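Local coordinates for protein probable branched-chain-amino-acid aminotransferase (PDB 3CSW) that probably moves the amino group between leucine, isoleucine or valine and 2-oxoglutarate, using pyridoxal 5'-phosphate as cofactor, at residues 223-226 and 227-230; 192-195 and 196-199; 47-51 and 52-56; 75-78 and 79-82; 34-37 and 38-41. All coordinates share one frame; numbering follows the deposited sequence.

Contact 1: 223-226 and 227-230; sequences VVWV and WELF
The indoles of Trp225 and Trp227 run in the same direction and nearly parallel: the Trp225 five-membered and Trp227 six-membered rings are 9° apart. They are slid apart and barely overlap. What sits over the Trp227 face is Trp225 CB, 3.4 Å from the centroid of the six-membered ring, a CH-pi contact. Trp227 CG stands between its own backbone N and carbonyl carbon (chi1 62°), which swings the indole back along the chain. This is the first turn of helix 226-230, where Val226 meets its counterpart in the second subunit. Val226 runs alongside Phe230, whose ring edge meets Val226 O. Glu228 stretches back from the helix; its OE2 accepts from Trp225 N at 3.1 Å, while Glu228 N donates to Trp225 O at 3.0 Å. With an alanine in place of Trp227, Trp225 CB would probably lose the ring it rests on, and a gap would open toward Leu168 of the second subunit. Trp225 itself makes a cation-pi contact with Arg133 of that subunit. Glu228 OE1 forms a salt bridge with Arg222 while OE2 takes a backbone N-H, so the carboxylate is likely to stay ionised and fix the start of the helix.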
loop_
_atom_site.group_PDB
_atom_site.type_symbol
_atom_site.label_atom_id
_atom_site.label_comp_id
_atom_site.label_asym_id
_atom_site.label_seq_id
_atom_site.Cartn_x
_atom_site.Cartn_y
_atom_site.Cartn_z
ATOM N N VAL A 223 -15.209 5.019 7.006
ATOM C CA VAL A 223 -13.947 4.408 7.359
ATOM C C VAL A 223 -13.787 4.524 8.891
ATOM O O VAL A 223 -13.913 5.608 9.452
ATOM C CB VAL A 223 -12.757 5.071 6.621
ATOM C CG1 VAL A 223 -11.403 4.542 7.156
ATOM C CG2 VAL A 223 -12.889 4.843 5.112
ATOM N N VAL A 224 -13.536 3.383 9.537
ATOM C CA VAL A 224 -13.357 3.284 10.983
ATOM C C VAL A 224 -11.929 2.777 11.183
ATOM O O VAL A 224 -11.558 1.768 10.620
ATOM C CB VAL A 224 -14.369 2.309 11.585
ATOM C CG1 VAL A 224 -14.126 2.108 13.114
ATOM C CG2 VAL A 224 -15.799 2.788 11.289
ATOM N N TRP A 225 -11.114 3.531 11.915
ATOM C CA TRP A 225 -9.717 3.149 12.187
ATOM C C TRP A 225 -9.647 2.226 13.415
ATOM O O TRP A 225 -10.459 2.350 14.348
ATOM C CB TRP A 225 -8.845 4.409 12.380
ATOM C CG TRP A 225 -8.788 5.276 11.162
ATOM C CD1 TRP A 225 -9.243 6.555 11.051
ATOM C CD2 TRP A 225 -8.249 4.932 9.871
ATOM N NE1 TRP A 225 -9.012 7.034 9.779
ATOM C CE2 TRP A 225 -8.418 6.057 9.033
ATOM C CE3 TRP A 225 -7.659 3.785 9.343
ATOM C CZ2 TRP A 225 -8.011 6.074 7.714
ATOM C CZ3 TRP A 225 -7.270 3.797 7.996
ATOM C CH2 TRP A 225 -7.461 4.929 7.206
ATOM N N VAL A 226 -8.690 1.299 13.422
ATOM C CA VAL A 226 -8.639 0.281 14.494
ATOM C C VAL A 226 -8.705 0.839 15.935
ATOM O O VAL A 226 -9.411 0.284 16.783
ATOM C CB VAL A 226 -7.450 -0.682 14.340
ATOM C CG1 VAL A 226 -6.097 0.073 14.285
ATOM C CG2 VAL A 226 -7.513 -1.808 15.427
ATOM N N TRP A 227 -7.990 1.926 16.203
ATOM C CA TRP A 227 -7.955 2.524 17.554
ATOM C C TRP A 227 -9.312 3.053 18.094
ATOM O O TRP A 227 -9.498 3.178 19.299
ATOM C CB TRP A 227 -6.873 3.594 17.626
ATOM C CG TRP A 227 -7.049 4.769 16.709
ATOM C CD1 TRP A 227 -7.723 5.936 16.978
ATOM C CD2 TRP A 227 -6.501 4.920 15.395
ATOM N NE1 TRP A 227 -7.654 6.783 15.894
ATOM C CE2 TRP A 227 -6.905 6.189 14.913
ATOM C CE3 TRP A 227 -5.705 4.111 14.575
ATOM C CZ2 TRP A 227 -6.523 6.669 13.651
ATOM C CZ3 TRP A 227 -5.340 4.581 13.309
ATOM C CH2 TRP A 227 -5.744 5.850 12.863
ATOM N N GLU A 228 -10.266 3.325 17.199
ATOM C CA GLU A 228 -11.619 3.706 17.591
ATOM C C GLU A 228 -12.347 2.569 18.310
ATOM O O GLU A 228 -13.204 2.824 19.124
ATOM C CB GLU A 228 -12.468 4.162 16.394
ATOM C CG GLU A 228 -11.909 5.334 15.605
ATOM C CD GLU A 228 -12.909 5.858 14.575
ATOM O OE1 GLU A 228 -13.993 6.295 14.981
ATOM O OE2 GLU A 228 -12.604 5.861 13.372
ATOM N N LEU A 229 -12.038 1.323 17.987
ATOM C CA LEU A 229 -12.624 0.185 18.700
ATOM C C LEU A 229 -12.174 0.226 20.175
ATOM O O LEU A 229 -12.933 -0.110 21.084
ATOM C CB LEU A 229 -12.201 -1.140 18.064
ATOM C CG LEU A 229 -12.639 -1.463 16.628
ATOM C CD1 LEU A 229 -12.084 -2.840 16.185
ATOM C CD2 LEU A 229 -14.159 -1.408 16.452
ATOM N N PHE A 230 -10.942 0.653 20.404
ATOM C CA PHE A 230 -10.387 0.690 21.761
ATOM C C PHE A 230 -10.882 1.891 22.559
ATOM O O PHE A 230 -10.695 1.945 23.770
ATOM C CB PHE A 230 -8.861 0.603 21.734
ATOM C CG PHE A 230 -8.348 -0.745 21.285
ATOM C CD1 PHE A 230 -8.228 -1.049 19.937
ATOM C CD2 PHE A 230 -7.978 -1.714 22.212
ATOM C CE1 PHE A 230 -7.769 -2.311 19.506
ATOM C CE2 PHE A 230 -7.505 -2.978 21.784
ATOM C CZ PHE A 230 -7.401 -3.269 20.437
#

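Contact 2: 192-195 and 196-199; sequences TPSL and DSGI
Leu195 O is gripped twice, by Gly198 N at 3.1 Å and by water 1 at 2.9 Å. The first bond belongs to a pair of overlapping turns that carry the chain off the end of strand 189-193; the other is the bond from Ser197 N to Ser194 O, 3.0 Å long. In both, the amide comes in from well above the carbonyl plane. Water 1 also donates to Ile199 O, linking Leu195 O to the residue just past the second turn. Gly198 has a positive phi (108°) at which a side chain would be jammed against Ser197 O.

Ile199 then folds back on the turns. With CG1 between the backbone N and the carbonyl carbon (chi1 67°), its longer branch reaches back to the carbonyls of Pro193 and Ser194, putting CD1 3.4 Å from Pro193 O. Leu195 crosses it at about a right angle and brings CD2 to 4.0 Å from Ile199 CG1. Arg205 of helix 203-214 touches both side chains and also donates to Pro193 O. The Ile199 side chain is about 7 Å from the bound PLP, so the turn lies close to the cofactor. An alanine here would lose the CG1-CD1 branch, which would probably open a gap between the turn and helix 203-214 and take away the surface that Leu195 CD2 packs on. The two serine hydroxyls stand close, Ser194 OG lying 3.1 Å from Ser197 OG.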
loop_
_atom_site.group_PDB
_atom_site.type_symbol
_atom_site.label_atom_id
_atom_site.label_comp_id
_atom_site.label_asym_id
_atom_site.label_seq_id
_atom_site.Cartn_x
_atom_site.Cartn_y
_atom_site.Cartn_z
ATOM N N THR A 192 -20.282 1.866 11.713
ATOM C CA THR A 192 -19.878 0.628 11.066
ATOM C C THR A 192 -19.039 0.931 9.812
ATOM O O THR A 192 -19.282 1.934 9.119
ATOM C CB THR A 192 -21.096 -0.281 10.723
ATOM O OG1 THR A 192 -20.668 -1.635 10.507
ATOM C CG2 THR A 192 -21.856 0.215 9.518
ATOM N N PRO A 193 -18.011 0.089 9.544
ATOM C CA PRO A 193 -17.269 0.259 8.299
ATOM C C PRO A 193 -18.153 0.330 7.036
ATOM O O PRO A 193 -19.064 -0.489 6.848
ATOM C CB PRO A 193 -16.348 -0.968 8.272
ATOM C CG PRO A 193 -16.074 -1.232 9.752
ATOM C CD PRO A 193 -17.425 -0.969 10.390
ATOM N N SER A 194 -17.859 1.322 6.208
ATOM C CA SER A 194 -18.470 1.498 4.902
ATOM C C SER A 194 -18.048 0.360 3.981
ATOM O O SER A 194 -17.007 -0.260 4.193
ATOM C CB SER A 194 -18.008 2.825 4.327
ATOM O OG SER A 194 -16.592 2.921 4.391
ATOM N N LEU A 195 -18.867 0.078 2.965
ATOM C CA LEU A 195 -18.536 -0.961 1.984
ATOM C C LEU A 195 -17.226 -0.659 1.251
ATOM O O LEU A 195 -16.527 -1.585 0.848
ATOM C CB LEU A 195 -19.675 -1.164 0.970
ATOM C CG LEU A 195 -21.015 -1.576 1.585
ATOM C CD1 LEU A 195 -22.068 -1.646 0.474
ATOM C CD2 LEU A 195 -20.953 -2.899 2.372
ATOM N N ASP A 196 -16.897 0.619 1.111
ATOM C CA ASP A 196 -15.645 1.075 0.484
ATOM C C ASP A 196 -14.415 0.823 1.322
ATOM O O ASP A 196 -13.325 1.024 0.836
ATOM C CB ASP A 196 -15.677 2.587 0.226
ATOM C CG ASP A 196 -16.544 2.968 -0.933
ATOM O OD1 ASP A 196 -16.988 2.067 -1.691
ATOM O OD2 ASP A 196 -16.778 4.189 -1.094
ATOM N N SER A 197 -14.587 0.431 2.582
ATOM C CA SER A 197 -13.476 0.034 3.427
ATOM C C SER A 197 -12.900 -1.288 2.924
ATOM O O SER A 197 -11.736 -1.599 3.171
ATOM C CB SER A 197 -13.927 -0.123 4.873
ATOM O OG SER A 197 -14.363 1.103 5.419
ATOM N N GLY A 198 -13.722 -2.045 2.200
ATOM C CA GLY A 198 -13.287 -3.258 1.529
ATOM C C GLY A 198 -13.835 -4.472 2.222
ATOM O O GLY A 198 -13.089 -5.375 2.610
ATOM N N ILE A 199 -15.150 -4.505 2.359
ATOM C CA ILE A 199 -15.809 -5.519 3.159
ATOM C C ILE A 199 -16.934 -6.214 2.404
ATOM O O ILE A 199 -17.346 -5.765 1.347
ATOM C CB ILE A 199 -16.366 -4.892 4.498
ATOM C CG1 ILE A 199 -17.502 -3.905 4.212
ATOM C CG2 ILE A 199 -15.229 -4.217 5.262
ATOM C CD1 ILE A 199 -18.321 -3.475 5.394
HETATM O O HOH W 1 -16.798 -4.093 -0.681
#

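Contact 3: 47-51 and 52-56; sequences RTYSR and APFAA
Tyr49 drives the edge of its ring into the face of Phe54, a T-shaped stack with the planes at 90° and the centroids 5.1 Å apart. CE2 leads, coming to 3.7 Å from Phe54 CG, and it lands off-centre on the face. Phe54 CG lies anti to the backbone N (chi1 -176°), which brings the side chain up beside Tyr49. Ala55 CB is on the opposite face of Phe54, so the ring is held between the two.

The stack lies across the two arms of a beta hairpin whose type I' turn runs from Tyr49 to Ala52. Tyr49 and Ala52 are its hydrogen-bonded pair, with Ala52 N to Tyr49 O at 2.9 Å; Thr48 and Pro53 form the non-hydrogen-bonded pair beyond. The next rung is Phe54 N to Arg47 O at 3.0 Å. A water accepts from Arg47 N and donates to Phe54 O. Outside the hairpin, Glu95 accepts from the turn amides Ser50 N and Arg51 N, and Trp282 meets Phe54 edge-to-face.

Arg47 supplies the polar counterpart. Its NE and NH2 both donate to Thr48 O, each 2.9 Å away and close to the guanidinium plane, while Tyr49 CE1 sits 3.3 Å above the centre of the group. With its rotation fixed by two bonds to one oxygen, the guanidinium lies nearly flat against the tyrosine, and the pairing is likely to ease the burial of its charge.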
loop_
_atom_site.group_PDB
_atom_site.type_symbol
_atom_site.label_atom_id
_atom_site.label_comp_id
_atom_site.label_asym_id
_atom_site.label_seq_id
_atom_site.Cartn_x
_atom_site.Cartn_y
_atom_site.Cartn_z
ATOM N N ARG A 47 -30.102 -19.115 7.548
ATOM C CA ARG A 47 -30.762 -19.753 8.687
ATOM C C ARG A 47 -32.262 -19.623 8.504
ATOM O O ARG A 47 -32.720 -18.884 7.650
ATOM C CB ARG A 47 -30.341 -19.132 10.014
ATOM C CG ARG A 47 -30.837 -17.713 10.251
ATOM C CD ARG A 47 -30.834 -17.385 11.733
ATOM N NE ARG A 47 -31.956 -18.044 12.369
ATOM C CZ ARG A 47 -32.170 -18.074 13.677
ATOM N NH1 ARG A 47 -31.320 -17.502 14.528
ATOM N NH2 ARG A 47 -33.255 -18.682 14.132
ATOM N N THR A 48 -33.025 -20.355 9.311
ATOM C CA THR A 48 -34.466 -20.261 9.294
ATOM C C THR A 48 -34.977 -19.576 10.557
ATOM O O THR A 48 -34.305 -19.565 11.583
ATOM C CB THR A 48 -35.124 -21.652 9.241
ATOM O OG1 THR A 48 -34.704 -22.401 10.387
ATOM C CG2 THR A 48 -34.730 -22.409 7.956
ATOM N N TYR A 49 -36.156 -18.970 10.420
ATOM C CA TYR A 49 -36.999 -18.536 11.541
ATOM C C TYR A 49 -38.325 -19.256 11.311
ATOM O O TYR A 49 -38.880 -19.214 10.207
ATOM C CB TYR A 49 -37.188 -17.027 11.588
ATOM C CG TYR A 49 -35.926 -16.266 11.953
ATOM C CD1 TYR A 49 -35.457 -16.216 13.271
ATOM C CD2 TYR A 49 -35.205 -15.577 10.983
ATOM C CE1 TYR A 49 -34.286 -15.495 13.607
ATOM C CE2 TYR A 49 -34.038 -14.862 11.304
ATOM C CZ TYR A 49 -33.579 -14.833 12.604
ATOM O OH TYR A 49 -32.434 -14.119 12.875
ATOM N N SER A 50 -38.793 -19.968 12.332
ATOM C CA SER A 50 -39.978 -20.829 12.220
ATOM C C SER A 50 -39.842 -21.811 11.075
ATOM O O SER A 50 -40.832 -22.142 10.410
ATOM C CB SER A 50 -41.260 -20.010 12.050
ATOM O OG SER A 50 -41.474 -19.184 13.181
ATOM N N ARG A 51 -38.610 -22.263 10.838
ATOM C CA ARG A 51 -38.327 -23.252 9.811
ATOM C C ARG A 51 -38.524 -22.707 8.390
ATOM O O ARG A 51 -38.464 -23.471 7.414
ATOM C CB ARG A 51 -39.154 -24.526 10.075
ATOM C CG ARG A 51 -39.003 -25.013 11.544
ATOM C CD ARG A 51 -40.007 -26.062 11.979
ATOM N NE ARG A 51 -40.023 -27.216 11.083
ATOM C CZ ARG A 51 -41.002 -27.502 10.222
ATOM N NH1 ARG A 51 -42.079 -26.724 10.103
ATOM N NH2 ARG A 51 -40.903 -28.588 9.464
ATOM N N ALA A 52 -38.727 -21.390 8.280
ATOM C CA ALA A 52 -38.792 -20.697 6.981
ATOM C C ALA A 52 -37.429 -20.065 6.664
ATOM O O ALA A 52 -36.875 -19.348 7.506
ATOM C CB ALA A 52 -39.867 -19.621 7.000
ATOM N N PRO A 53 -36.883 -20.319 5.460
ATOM C CA PRO A 53 -35.576 -19.722 5.098
ATOM C C PRO A 53 -35.569 -18.185 5.008
ATOM O O PRO A 53 -36.328 -17.568 4.228
ATOM C CB PRO A 53 -35.214 -20.375 3.760
ATOM C CG PRO A 53 -36.454 -21.018 3.260
ATOM C CD PRO A 53 -37.420 -21.193 4.403
ATOM N N PHE A 54 -34.697 -17.608 5.831
ATOM C CA PHE A 54 -34.548 -16.181 5.998
ATOM C C PHE A 54 -33.694 -15.516 4.912
ATOM O O PHE A 54 -32.603 -15.984 4.573
ATOM C CB PHE A 54 -33.922 -15.879 7.365
ATOM C CG PHE A 54 -33.807 -14.402 7.659
ATOM C CD1 PHE A 54 -34.959 -13.623 7.830
ATOM C CD2 PHE A 54 -32.567 -13.789 7.755
ATOM C CE1 PHE A 54 -34.859 -12.271 8.101
ATOM C CE2 PHE A 54 -32.461 -12.432 8.016
ATOM C CZ PHE A 54 -33.597 -11.673 8.179
ATOM N N ALA A 55 -34.203 -14.390 4.416
ATOM C CA ALA A 55 -33.532 -13.569 3.418
ATOM C C ALA A 55 -33.106 -14.380 2.217
ATOM O O ALA A 55 -32.044 -14.125 1.660
ATOM C CB ALA A 55 -32.330 -12.801 4.028
ATOM N N ALA A 56 -33.975 -15.297 1.772
ATOM C CA ALA A 56 -33.640 -16.216 0.695
ATOM C C ALA A 56 -33.287 -15.492 -0.610
ATOM O O ALA A 56 -32.277 -15.806 -1.249
ATOM C CB ALA A 56 -34.737 -17.236 0.486
HETATM O O HOH W 2 -30.536 -16.691 6.259
#

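Contact 4: 75-78 and 79-82; sequences SLSF and DEFT
A capping box opens helix 78-89, with Ser77 at the N-cap and Glu80 as its partner three residues on. Ser77 OG accepts from Glu80 N at 3.0 Å, and in return Glu80 OE1 accepts from Ser77 N at 3.1 Å along an almost straight N-H line (174°). The serine hydroxyl stands between its backbone N and carbonyl carbon (chi1 69°), which points it at Glu80 N. OE1 is met from above the carboxylate plane. The acidic group lies beside the N terminus of the helix, where the helix dipole would probably favour its charged form. Leu76 lies aslant Glu80 and packs on its aliphatic part.

On the other flank, Phe78 and Thr82 meet at about a right angle. Thr82 CG2 sits over one face of the Phe78 ring, 3.5 Å from its centroid, as a CH-pi contact. The methyl can be there because the hydroxyl is turned to its own helix: Thr82 OG1 donates to Asp79 O at 2.8 Å. Phe81 approaches the same ring obliquely, with its CD2 4.0 Å from Phe78 CD1. The regular helical ladder starts here with Phe81 N to Ser77 O and Thr82 N to Phe78 O.

Helix 56-68 packs alongside: Tyr57 meets Phe78 edge-to-face, and Tyr60 touches the Phe81 ring and bonds through its hydroxyl to Leu76 O. Leu76 also rests on Phe111 of strand 109-115.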
loop_
_atom_site.group_PDB
_atom_site.type_symbol
_atom_site.label_atom_id
_atom_site.label_comp_id
_atom_site.label_asym_id
_atom_site.label_seq_id
_atom_site.Cartn_x
_atom_site.Cartn_y
_atom_site.Cartn_z
ATOM N N SER A 75 -27.081 -22.010 -12.108
ATOM C CA SER A 75 -27.908 -23.064 -12.718
ATOM C C SER A 75 -29.351 -23.016 -12.214
ATOM O O SER A 75 -30.287 -23.126 -13.001
ATOM C CB SER A 75 -27.310 -24.451 -12.433
ATOM O OG SER A 75 -27.248 -24.724 -11.037
ATOM N N LEU A 76 -29.507 -22.852 -10.898
ATOM C CA LEU A 76 -30.817 -22.821 -10.243
ATOM C C LEU A 76 -31.565 -21.503 -10.423
ATOM O O LEU A 76 -30.973 -20.422 -10.398
ATOM C CB LEU A 76 -30.675 -23.089 -8.730
ATOM C CG LEU A 76 -30.857 -24.539 -8.269
ATOM C CD1 LEU A 76 -30.767 -24.633 -6.762
ATOM C CD2 LEU A 76 -32.171 -25.110 -8.741
ATOM N N SER A 77 -32.879 -21.599 -10.575
ATOM C CA SER A 77 -33.726 -20.413 -10.564
ATOM C C SER A 77 -33.981 -20.059 -9.097
ATOM O O SER A 77 -33.729 -20.870 -8.194
ATOM C CB SER A 77 -35.038 -20.663 -11.307
ATOM O OG SER A 77 -35.870 -21.569 -10.597
ATOM N N PHE A 78 -34.451 -18.842 -8.846
ATOM C CA PHE A 78 -34.795 -18.466 -7.488
ATOM C C PHE A 78 -35.913 -19.360 -6.980
ATOM O O PHE A 78 -35.920 -19.803 -5.825
ATOM C CB PHE A 78 -35.244 -17.021 -7.411
ATOM C CG PHE A 78 -35.677 -16.620 -6.038
ATOM C CD1 PHE A 78 -34.833 -16.833 -4.945
ATOM C CD2 PHE A 78 -36.925 -16.068 -5.821
ATOM C CE1 PHE A 78 -35.226 -16.506 -3.681
ATOM C CE2 PHE A 78 -37.325 -15.709 -4.541
ATOM C CZ PHE A 78 -36.488 -15.925 -3.476
ATOM N N ASP A 79 -36.860 -19.625 -7.866
ATOM C CA ASP A 79 -38.022 -20.441 -7.556
ATOM C C ASP A 79 -37.603 -21.848 -7.123
ATOM O O ASP A 79 -38.136 -22.383 -6.147
ATOM C CB ASP A 79 -38.931 -20.489 -8.786
ATOM C CG ASP A 79 -40.261 -21.153 -8.511
ATOM O OD1 ASP A 79 -40.898 -20.841 -7.471
ATOM O OD2 ASP A 79 -40.674 -21.977 -9.359
ATOM N N GLU A 80 -36.640 -22.435 -7.832
ATOM C CA GLU A 80 -36.123 -23.768 -7.488
ATOM C C GLU A 80 -35.292 -23.754 -6.203
ATOM O O GLU A 80 -35.377 -24.678 -5.388
ATOM C CB GLU A 80 -35.280 -24.312 -8.637
ATOM C CG GLU A 80 -36.106 -24.638 -9.879
ATOM C CD GLU A 80 -35.263 -24.843 -11.140
ATOM O OE1 GLU A 80 -34.081 -24.413 -11.169
ATOM O OE2 GLU A 80 -35.803 -25.432 -12.113
ATOM N N PHE A 81 -34.477 -22.708 -6.064
ATOM C CA PHE A 81 -33.666 -22.435 -4.864
ATOM C C PHE A 81 -34.587 -22.459 -3.641
ATOM O O PHE A 81 -34.341 -23.214 -2.696
ATOM C CB PHE A 81 -32.988 -21.069 -5.053
ATOM C CG PHE A 81 -32.104 -20.608 -3.907
ATOM C CD1 PHE A 81 -30.885 -21.211 -3.661
ATOM C CD2 PHE A 81 -32.455 -19.490 -3.146
ATOM C CE1 PHE A 81 -30.056 -20.754 -2.642
ATOM C CE2 PHE A 81 -31.635 -19.030 -2.135
ATOM C CZ PHE A 81 -30.434 -19.654 -1.882
ATOM N N THR A 82 -35.667 -21.677 -3.688
ATOM C CA THR A 82 -36.597 -21.607 -2.566
ATOM C C THR A 82 -37.265 -22.962 -2.325
ATOM O O THR A 82 -37.535 -23.337 -1.181
ATOM C CB THR A 82 -37.692 -20.522 -2.753
ATOM O OG1 THR A 82 -38.584 -20.875 -3.822
ATOM C CG2 THR A 82 -37.073 -19.197 -3.053
#

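Contact 5: 34-37 and 38-41; sequences FEKS and LQGA
The Phe34 ring is met obliquely by Leu38, whose CD2 comes to 4.3 Å from Phe34 CE1. The flat amide of Gln39 is approached by Lys36, whose ammonium stands above the carbonyl plane: NZ donates to Gln39 OE1 at 3.1 Å, from 47° out of that plane. A kink at the second torsion of Lys36 (chi2 66°) curls CD and NZ round toward the amide oxygen, while the glutamine reaches out extended to meet it. Lys36 NZ also forms a long, weak ion pair with Asp105.

Between these two pairs helix 31-37 unwinds into a type I beta turn from Ser37 to Gly40, and the backbone bonds shorten to three-residue steps. Leu38 N turns to Glu35 O at 3.3 Å, keeping only a weak bond to Phe34 O; Gln39 N reaches Lys36 O at 3.1 Å and Gly40 N reaches Ser37 O at 3.0 Å. Phe34 O, poorly used by the amide, is taken up by Ser37 OG at 2.7 Å. Gly40 breaks the helical path with a positive phi (115°), where a side chain would collide with the carbonyl O of Gln39, and the chain leaves for strand 42-49. The fourth subunit packs against this helix end: Leu38 touches Tyr101 of that subunit, and Glu35 forms a salt bridge with its Lys99.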
loop_
_atom_site.group_PDB
_atom_site.type_symbol
_atom_site.label_atom_id
_atom_site.label_comp_id
_atom_site.label_asym_id
_atom_site.label_seq_id
_atom_site.Cartn_x
_atom_site.Cartn_y
_atom_site.Cartn_z
ATOM N N PHE A 34 -14.212 -32.883 -8.224
ATOM C CA PHE A 34 -13.496 -32.790 -6.961
ATOM C C PHE A 34 -12.157 -32.063 -7.122
ATOM O O PHE A 34 -11.822 -31.199 -6.309
ATOM C CB PHE A 34 -13.271 -34.179 -6.351
ATOM C CG PHE A 34 -12.413 -34.176 -5.103
ATOM C CD1 PHE A 34 -12.846 -33.555 -3.948
ATOM C CD2 PHE A 34 -11.187 -34.812 -5.083
ATOM C CE1 PHE A 34 -12.063 -33.559 -2.806
ATOM C CE2 PHE A 34 -10.406 -34.817 -3.950
ATOM C CZ PHE A 34 -10.845 -34.191 -2.806
ATOM N N GLU A 35 -11.383 -32.422 -8.145
ATOM C CA GLU A 35 -10.079 -31.789 -8.340
ATOM C C GLU A 35 -10.268 -30.284 -8.582
ATOM O O GLU A 35 -9.571 -29.464 -8.003
ATOM C CB GLU A 35 -9.292 -32.454 -9.472
ATOM C CG GLU A 35 -7.842 -31.981 -9.554
ATOM C CD GLU A 35 -7.053 -32.579 -10.708
ATOM O OE1 GLU A 35 -7.664 -33.205 -11.605
ATOM O OE2 GLU A 35 -5.806 -32.416 -10.708
ATOM N N LYS A 36 -11.247 -29.940 -9.405
ATOM C CA LYS A 36 -11.559 -28.559 -9.727
ATOM C C LYS A 36 -12.103 -27.749 -8.540
ATOM O O LYS A 36 -11.844 -26.551 -8.429
ATOM C CB LYS A 36 -12.571 -28.536 -10.881
ATOM C CG LYS A 36 -12.940 -27.148 -11.400
ATOM C CD LYS A 36 -11.756 -26.453 -12.050
ATOM C CE LYS A 36 -12.087 -25.021 -12.467
ATOM N NZ LYS A 36 -10.894 -24.358 -13.092
ATOM N N SER A 37 -12.846 -28.409 -7.660
ATOM C CA SER A 37 -13.424 -27.782 -6.477
ATOM C C SER A 37 -12.369 -27.366 -5.449
ATOM O O SER A 37 -12.671 -26.616 -4.535
ATOM C CB SER A 37 -14.472 -28.715 -5.824
ATOM O OG SER A 37 -13.865 -29.836 -5.167
ATOM N N LEU A 38 -11.149 -27.874 -5.590
ATOM C CA LEU A 38 -10.017 -27.496 -4.740
ATOM C C LEU A 38 -9.626 -26.042 -4.976
ATOM O O LEU A 38 -8.999 -25.431 -4.130
ATOM C CB LEU A 38 -8.816 -28.427 -4.964
ATOM C CG LEU A 38 -9.012 -29.923 -4.659
ATOM C CD1 LEU A 38 -7.698 -30.699 -4.863
ATOM C CD2 LEU A 38 -9.550 -30.151 -3.257
ATOM N N GLN A 39 -10.020 -25.496 -6.125
ATOM C CA GLN A 39 -9.866 -24.072 -6.425
ATOM C C GLN A 39 -10.902 -23.186 -5.722
ATOM O O GLN A 39 -10.793 -21.957 -5.775
ATOM C CB GLN A 39 -9.933 -23.830 -7.941
ATOM C CG GLN A 39 -8.837 -24.587 -8.689
ATOM C CD GLN A 39 -8.755 -24.273 -10.182
ATOM O OE1 GLN A 39 -8.800 -25.178 -10.999
ATOM N NE2 GLN A 39 -8.606 -22.994 -10.533
ATOM N N GLY A 40 -11.918 -23.812 -5.113
ATOM C CA GLY A 40 -12.940 -23.116 -4.360
ATOM C C GLY A 40 -14.343 -23.213 -4.956
ATOM O O GLY A 40 -14.509 -23.333 -6.157
ATOM N N ALA A 41 -15.348 -23.185 -4.086
ATOM C CA ALA A 41 -16.741 -23.064 -4.490
ATOM C C ALA A 41 -17.283 -21.732 -3.989
ATOM O O ALA A 41 -16.932 -21.296 -2.892
ATOM C CB ALA A 41 -17.569 -24.204 -3.907
#

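Overall arrangement
From the N terminus, contact 5 comes first, at the corner where helix 31-37 gives way to strand 42-49. That strand runs down to contact 3, which closes the hairpin with strand 52-53 about 28 Å away, centre to centre. Helix 56-68 then leads into contact 4, the start of helix 78-89; contacts 3 and 4 touch, with Ala56 lying against Phe78 and Phe81. Much later, contact 2 turns the chain from strand 189-193 toward helix 203-214, and contact 1 joins strand 219-222 to helix 226-230. These two also touch, through Val223 and Val224. All five are in series; none nests or crosses. Contacts 1 and 3 lie on opposite sides of the chain's centre.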